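Local coordinates for ribosomal protein L11 methyltransferase (Lactobacillus delbrueckii subsp. bulgaricus ATCC BAA-365, PDB 3GRZ), which probably methylates lysine side chains of ribosomal protein L11 with S-adenosyl-L-methionine as methyl donor, this chain being its C-terminal, cofactor-binding methyltransferase part, at residues T46-M58 / S71-A83. Sequence-based numbering, arbitrary orientation.
Sequences TTQLAMLGIERAM and SGILAIAAHKLGA
Met51 is bent twice so that its thioether runs up against the methyl of Ala77, with SD only 3.3 Å from Ala77 CB, in a contact without hydrogen bonds between its helices. CG leaves anti to the carbonyl carbon (chi1 -73°), and bends at chi2 and chi3 swing SD past Leu74 CD2 and bring CE to 3.9 Å from Leu81 CD1. Ala77 is small enough to let the sulfur come this close. An alanine in place of Met51 would remove the sulfur and its methyl, and would probably open a gap beside Ala77, leaving Leu74 and Leu81 without their bridge. Leu74 is a knob in the hole formed by Thr47, Ala50, Met51 and Ile54; the small Ala50 gives it room, CB lying 3.7 Å from Leu74 CD1. One turn farther on, branched Ile54 offers CG2 to Leu81 CD1 at 3.8 Å, while Leu81 CD2 faces Glu55 OE1; OE2 hydrogen-bonds to His11 of the second subunit. Unbranched Met58, bent at chi2 and chi3, reaches over the end of helix 73-80, its CG 3.4 Å from Leu81 O and its CE 3.9 Å from Ala83 CB. There Gly82 closes the helix in a Schellman motif; at its backbone angles, with positive phi, a CB would press on Leu81 O, so glycine fits. Thr47, predicted to bind S-adenosyl-L-methionine, sets CG2 against Ile73 CG1, while its OG1 hydrogen-bonds to Asn43 O. The helices run nearly parallel, at -24° with axes 10.6 Å apart; strand 63-67 comes between them in sequence, and helix 73-80 then crosses to parallel strand 85-90, a beta-alpha-beta crossover of the Rossmann-like methyltransferase fold. Ala50 and Ile54 rest on strand 153-161, Leu74 and Met58 on strand 63-67, and Ile73 and Ala77 on strand 29-33.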
ATOM      1  N   THR B  46       4.983   2.988  11.309  1.00 29.14           N
ATOM      2  CA  THR B  46       6.149   2.567  10.534  1.00 33.57           C
ATOM      3  C   THR B  46       5.984   1.142  10.032  1.00 37.66           C
ATOM      4  O   THR B  46       6.416   0.823   8.920  1.00 35.04           O
ATOM      5  CB  THR B  46       7.473   2.721  11.315  1.00 35.38           C
ATOM      6  OG1 THR B  46       7.445   1.876  12.466  1.00 33.44           O
ATOM      7  CG2 THR B  46       7.681   4.178  11.746  1.00 35.41           C
ATOM      8  N   THR B  47       5.327   0.304  10.842  1.00 30.19           N
ATOM      9  CA  THR B  47       4.978  -1.047  10.432  1.00 28.14           C
ATOM     10  C   THR B  47       4.082  -1.001   9.191  1.00 26.66           C
ATOM     11  O   THR B  47       4.343  -1.707   8.235  1.00 26.66           O
ATOM     12  CB  THR B  47       4.319  -1.847  11.602  1.00 24.87           C
ATOM     13  OG1 THR B  47       5.298  -2.044  12.619  1.00 33.19           O
ATOM     14  CG2 THR B  47       3.815  -3.207  11.157  1.00 32.37           C
ATOM     15  N   GLN B  48       3.046  -0.158   9.207  1.00 29.71           N
ATOM     16  CA  GLN B  48       2.138  -0.042   8.069  1.00 29.04           C
ATOM     17  C   GLN B  48       2.859   0.425   6.787  1.00 27.36           C
ATOM     18  O   GLN B  48       2.586  -0.092   5.715  1.00 25.56           O
ATOM     19  CB  GLN B  48       0.980   0.906   8.389  1.00 35.54           C
ATOM     20  CG  GLN B  48      -0.055   1.004   7.258  1.00 37.77           C
ATOM     21  CD  GLN B  48      -1.160   1.991   7.552  1.00 36.12           C
ATOM     22  OE1 GLN B  48      -0.935   3.206   7.589  1.00 39.47           O
ATOM     23  NE2 GLN B  48      -2.369   1.474   7.777  1.00 36.89           N
ATOM     24  N   LEU B  49       3.773   1.392   6.902  1.00 27.06           N
ATOM     25  CA  LEU B  49       4.502   1.895   5.721  1.00 29.60           C
ATOM     26  C   LEU B  49       5.318   0.780   5.092  1.00 28.89           C
ATOM     27  O   LEU B  49       5.250   0.550   3.871  1.00 29.42           O
ATOM     28  CB  LEU B  49       5.377   3.116   6.067  1.00 30.25           C
ATOM     29  CG  LEU B  49       4.621   4.346   6.614  1.00 34.74           C
ATOM     30  CD1 LEU B  49       5.530   5.551   6.789  1.00 32.16           C
ATOM     31  CD2 LEU B  49       3.409   4.690   5.744  1.00 32.81           C
ATOM     32  N   ALA B  50       6.060   0.059   5.932  1.00 30.02           N
ATOM     33  CA  ALA B  50       6.851  -1.093   5.476  1.00 28.60           C
ATOM     34  C   ALA B  50       5.959  -2.160   4.824  1.00 26.90           C
ATOM     35  O   ALA B  50       6.262  -2.635   3.728  1.00 29.02           O
ATOM     36  CB  ALA B  50       7.665  -1.680   6.632  1.00 29.64           C
ATOM     37  N   MET B  51       4.835  -2.485   5.469  1.00 30.92           N
ATOM     38  CA  MET B  51       3.873  -3.451   4.921  1.00 30.54           C
ATOM     39  C   MET B  51       3.286  -3.085   3.566  1.00 31.58           C
ATOM     40  O   MET B  51       3.107  -3.965   2.717  1.00 35.11           O
ATOM     41  CB  MET B  51       2.707  -3.713   5.897  1.00 29.77           C
ATOM     42  CG  MET B  51       3.069  -4.540   7.106  1.00 41.93           C
ATOM     43  SD  MET B  51       3.743  -6.157   6.691  1.00 44.09           S
ATOM     44  CE  MET B  51       2.710  -6.644   5.284  1.00 43.75           C
ATOM     45  N   LEU B  52       2.961  -1.803   3.374  1.00 34.66           N
ATOM     46  CA  LEU B  52       2.460  -1.315   2.076  1.00 31.67           C
ATOM     47  C   LEU B  52       3.513  -1.481   0.987  1.00 31.58           C
ATOM     48  O   LEU B  52       3.187  -1.838  -0.145  1.00 31.71           O
ATOM     49  CB  LEU B  52       2.009   0.146   2.160  1.00 38.38           C
ATOM     50  CG  LEU B  52       0.765   0.434   3.006  1.00 41.11           C
ATOM     51  CD1 LEU B  52       0.478   1.946   3.100  1.00 41.51           C
ATOM     52  CD2 LEU B  52      -0.451  -0.333   2.489  1.00 36.90           C
ATOM     53  N   GLY B  53       4.771  -1.233   1.339  1.00 31.13           N
ATOM     54  CA  GLY B  53       5.889  -1.488   0.430  1.00 29.10           C
ATOM     55  C   GLY B  53       6.033  -2.955   0.055  1.00 27.83           C
ATOM     56  O   GLY B  53       6.350  -3.274  -1.099  1.00 31.51           O
ATOM     57  N   ILE B  54       5.832  -3.850   1.029  1.00 29.29           N
ATOM     58  CA  ILE B  54       5.934  -5.293   0.781  1.00 29.63           C
ATOM     59  C   ILE B  54       4.772  -5.748  -0.101  1.00 29.50           C
ATOM     60  O   ILE B  54       4.964  -6.509  -1.056  1.00 28.96           O
ATOM     61  CB  ILE B  54       5.985  -6.125   2.089  1.00 28.78           C
ATOM     62  CG1 ILE B  54       7.209  -5.760   2.921  1.00 26.03           C
ATOM     63  CG2 ILE B  54       6.011  -7.638   1.787  1.00 23.52           C
ATOM     64  CD1 ILE B  54       7.186  -6.351   4.344  1.00 28.42           C
ATOM     65  N   GLU B  55       3.579  -5.242   0.198  1.00 29.40           N
ATOM     66  CA  GLU B  55       2.382  -5.538  -0.591  1.00 31.89           C
ATOM     67  C   GLU B  55       2.571  -5.099  -2.056  1.00 34.65           C
ATOM     68  O   GLU B  55       2.168  -5.804  -2.976  1.00 33.10           O
ATOM     69  CB  GLU B  55       1.155  -4.857   0.046  1.00 40.84           C
ATOM     70  CG  GLU B  55      -0.134  -4.856  -0.790  1.00 43.14           C
ATOM     71  CD  GLU B  55      -0.849  -6.201  -0.806  1.00 48.35           C
ATOM     72  OE1 GLU B  55      -0.571  -7.046   0.072  1.00 49.80           O
ATOM     73  OE2 GLU B  55      -1.696  -6.419  -1.703  1.00 47.75           O
ATOM     74  N   ARG B  56       3.227  -3.955  -2.247  1.00 28.93           N
ATOM     75  CA  ARG B  56       3.510  -3.433  -3.570  1.00 33.46           C
ATOM     76  C   ARG B  56       4.540  -4.297  -4.284  1.00 31.07           C
ATOM     77  O   ARG B  56       4.363  -4.627  -5.461  1.00 35.34           O
ATOM     78  CB  ARG B  56       3.974  -1.979  -3.463  1.00 31.36           C
ATOM     79  CG  ARG B  56       4.447  -1.334  -4.753  1.00 41.05           C
ATOM     80  CD  ARG B  56       5.018   0.048  -4.455  1.00 37.50           C
ATOM     81  NE  ARG B  56       5.660   0.656  -5.610  1.00 36.66           N
ATOM     82  CZ  ARG B  56       6.922   0.435  -5.974  1.00 41.34           C
ATOM     83  NH1 ARG B  56       7.421   1.028  -7.051  1.00 41.16           N
ATOM     84  NH2 ARG B  56       7.680  -0.391  -5.278  1.00 41.83           N
ATOM     85  N   ALA B  57       5.607  -4.664  -3.570  1.00 31.64           N
ATOM     86  CA  ALA B  57       6.737  -5.375  -4.178  1.00 28.71           C
ATOM     87  C   ALA B  57       6.458  -6.847  -4.484  1.00 31.72           C
ATOM     88  O   ALA B  57       7.012  -7.386  -5.433  1.00 29.48           O
ATOM     89  CB  ALA B  57       8.004  -5.245  -3.308  1.00 27.82           C
ATOM     90  N   MET B  58       5.605  -7.502  -3.689  1.00 28.62           N
ATOM     91  CA  MET B  58       5.466  -8.960  -3.788  1.00 27.54           C
ATOM     92  C   MET B  58       4.502  -9.381  -4.884  1.00 28.22           C
ATOM     93  O   MET B  58       3.445  -9.937  -4.607  1.00 30.19           O
ATOM     94  CB  MET B  58       5.107  -9.608  -2.423  1.00 27.03           C
ATOM     95  CG  MET B  58       5.461 -11.120  -2.308  1.00 27.87           C
ATOM     96  SD  MET B  58       7.214 -11.551  -2.029  1.00 21.62           S
ATOM     97  CE  MET B  58       7.360 -11.119  -0.285  1.00 28.95           C
ATOM     98  N   SER B  71      10.444  -7.936  16.587  1.00 32.32           N
ATOM     99  CA  SER B  71       9.418  -8.920  16.920  1.00 30.17           C
ATOM    100  C   SER B  71       9.245  -9.987  15.829  1.00 30.13           C
ATOM    101  O   SER B  71       8.601 -11.020  16.057  1.00 29.07           O
ATOM    102  CB  SER B  71       8.086  -8.208  17.106  1.00 29.65           C
ATOM    103  OG  SER B  71       7.622  -7.745  15.852  1.00 31.91           O
ATOM    104  N   GLY B  72       9.780  -9.707  14.641  1.00 30.72           N
ATOM    105  CA  GLY B  72       9.639 -10.592  13.475  1.00 34.00           C
ATOM    106  C   GLY B  72       8.435 -10.288  12.603  1.00 28.31           C
ATOM    107  O   GLY B  72       8.185 -10.998  11.638  1.00 32.95           O
ATOM    108  N   ILE B  73       7.679  -9.237  12.942  1.00 27.87           N
ATOM    109  CA  ILE B  73       6.413  -8.919  12.253  1.00 32.26           C
ATOM    110  C   ILE B  73       6.544  -8.888  10.707  1.00 29.28           C
ATOM    111  O   ILE B  73       5.770  -9.548  10.004  1.00 29.15           O
ATOM    112  CB  ILE B  73       5.742  -7.602  12.823  1.00 32.56           C
ATOM    113  CG1 ILE B  73       4.456  -7.234  12.079  1.00 32.85           C
ATOM    114  CG2 ILE B  73       6.698  -6.397  12.815  1.00 26.71           C
ATOM    115  CD1 ILE B  73       3.338  -8.209  12.259  1.00 40.41           C
ATOM    116  N   LEU B  74       7.541  -8.156  10.203  1.00 25.57           N
ATOM    117  CA  LEU B  74       7.714  -8.014   8.759  1.00 29.43           C
ATOM    118  C   LEU B  74       8.189  -9.308   8.091  1.00 30.72           C
ATOM    119  O   LEU B  74       7.742  -9.629   6.987  1.00 31.22           O
ATOM    120  CB  LEU B  74       8.631  -6.844   8.420  1.00 26.39           C
ATOM    121  CG  LEU B  74       8.248  -5.442   8.919  1.00 31.29           C
ATOM    122  CD1 LEU B  74       9.289  -4.424   8.483  1.00 29.19           C
ATOM    123  CD2 LEU B  74       6.846  -5.021   8.463  1.00 27.94           C
ATOM    124  N   ALA B  75       9.058 -10.064   8.766  1.00 29.49           N
ATOM    125  CA  ALA B  75       9.481 -11.382   8.260  1.00 31.02           C
ATOM    126  C   ALA B  75       8.275 -12.311   8.147  1.00 26.76           C
ATOM    127  O   ALA B  75       8.107 -13.001   7.143  1.00 27.76           O
ATOM    128  CB  ALA B  75      10.559 -11.999   9.164  1.00 27.98           C
ATOM    129  N   ILE B  76       7.423 -12.295   9.166  1.00 26.89           N
ATOM    130  CA  ILE B  76       6.209 -13.121   9.181  1.00 28.23           C
ATOM    131  C   ILE B  76       5.225 -12.717   8.065  1.00 29.54           C
ATOM    132  O   ILE B  76       4.688 -13.561   7.363  1.00 29.01           O
ATOM    133  CB  ILE B  76       5.521 -13.060  10.573  1.00 27.76           C
ATOM    134  CG1 ILE B  76       6.392 -13.790  11.609  1.00 24.66           C
ATOM    135  CG2 ILE B  76       4.094 -13.664  10.544  1.00 28.57           C
ATOM    136  CD1 ILE B  76       6.103 -13.355  13.062  1.00 35.08           C
ATOM    137  N   ALA B  77       5.000 -11.420   7.922  1.00 30.27           N
ATOM    138  CA  ALA B  77       4.125 -10.903   6.886  1.00 30.73           C
ATOM    139  C   ALA B  77       4.640 -11.226   5.489  1.00 28.53           C
ATOM    140  O   ALA B  77       3.866 -11.616   4.624  1.00 29.97           O
ATOM    141  CB  ALA B  77       3.984  -9.431   7.049  1.00 30.70           C
ATOM    142  N   ALA B  78       5.947 -11.080   5.283  1.00 28.19           N
ATOM    143  CA  ALA B  78       6.558 -11.439   4.007  1.00 29.92           C
ATOM    144  C   ALA B  78       6.327 -12.910   3.687  1.00 29.89           C
ATOM    145  O   ALA B  78       5.984 -13.244   2.551  1.00 31.68           O
ATOM    146  CB  ALA B  78       8.057 -11.109   4.010  1.00 21.64           C
ATOM    147  N   HIS B  79       6.489 -13.782   4.695  1.00 30.49           N
ATOM    148  CA  HIS B  79       6.288 -15.233   4.517  1.00 27.51           C
ATOM    149  C   HIS B  79       4.851 -15.519   4.088  1.00 30.40           C
ATOM    150  O   HIS B  79       4.612 -16.272   3.140  1.00 30.15           O
ATOM    151  CB  HIS B  79       6.644 -16.002   5.803  1.00 26.23           C
ATOM    152  CG  HIS B  79       6.563 -17.489   5.668  1.00 33.56           C
ATOM    153  ND1 HIS B  79       5.377 -18.187   5.779  1.00 33.15           N
ATOM    154  CD2 HIS B  79       7.524 -18.415   5.442  1.00 31.33           C
ATOM    155  CE1 HIS B  79       5.610 -19.475   5.613  1.00 30.16           C
ATOM    156  NE2 HIS B  79       6.904 -19.642   5.410  1.00 37.74           N
ATOM    157  N   LYS B  80       3.903 -14.908   4.789  1.00 28.90           N
ATOM    158  CA  LYS B  80       2.477 -15.109   4.502  1.00 34.21           C
ATOM    159  C   LYS B  80       2.079 -14.570   3.118  1.00 35.82           C
ATOM    160  O   LYS B  80       1.215 -15.141   2.446  1.00 32.66           O
ATOM    161  CB  LYS B  80       1.631 -14.461   5.589  1.00 33.65           C
ATOM    162  CG  LYS B  80       1.598 -15.283   6.871  1.00 41.83           C
ATOM    163  CD  LYS B  80       1.238 -14.422   8.057  1.00 57.11           C
ATOM    164  CE  LYS B  80       0.898 -15.256   9.281  1.00 64.34           C
ATOM    165  NZ  LYS B  80      -0.196 -16.234   9.035  1.00 57.61           N
ATOM    166  N   LEU B  81       2.751 -13.498   2.693  1.00 31.23           N
ATOM    167  CA  LEU B  81       2.520 -12.895   1.375  1.00 34.14           C
ATOM    168  C   LEU B  81       3.198 -13.634   0.226  1.00 34.90           C
ATOM    169  O   LEU B  81       3.149 -13.181  -0.915  1.00 34.70           O
ATOM    170  CB  LEU B  81       2.914 -11.414   1.372  1.00 30.27           C
ATOM    171  CG  LEU B  81       1.967 -10.513   2.173  1.00 38.01           C
ATOM    172  CD1 LEU B  81       2.519  -9.108   2.280  1.00 38.36           C
ATOM    173  CD2 LEU B  81       0.560 -10.490   1.595  1.00 34.99           C
ATOM    174  N   GLY B  82       3.842 -14.759   0.532  1.00 29.76           N
ATOM    175  CA  GLY B  82       4.330 -15.668  -0.489  1.00 31.99           C
ATOM    176  C   GLY B  82       5.797 -15.536  -0.831  1.00 32.10           C
ATOM    177  O   GLY B  82       6.179 -15.843  -1.953  1.00 28.33           O
ATOM    178  N   ALA B  83       6.629 -15.093   0.116  1.00 28.91           N
ATOM    179  CA  ALA B  83       8.070 -15.007  -0.142  1.00 31.28           C
ATOM    180  C   ALA B  83       8.658 -16.363  -0.525  1.00 36.05           C
ATOM    181  O   ALA B  83       8.183 -17.402  -0.046  1.00 33.00           O
ATOM    182  CB  ALA B  83       8.799 -14.454   1.047  1.00 28.37           C
TER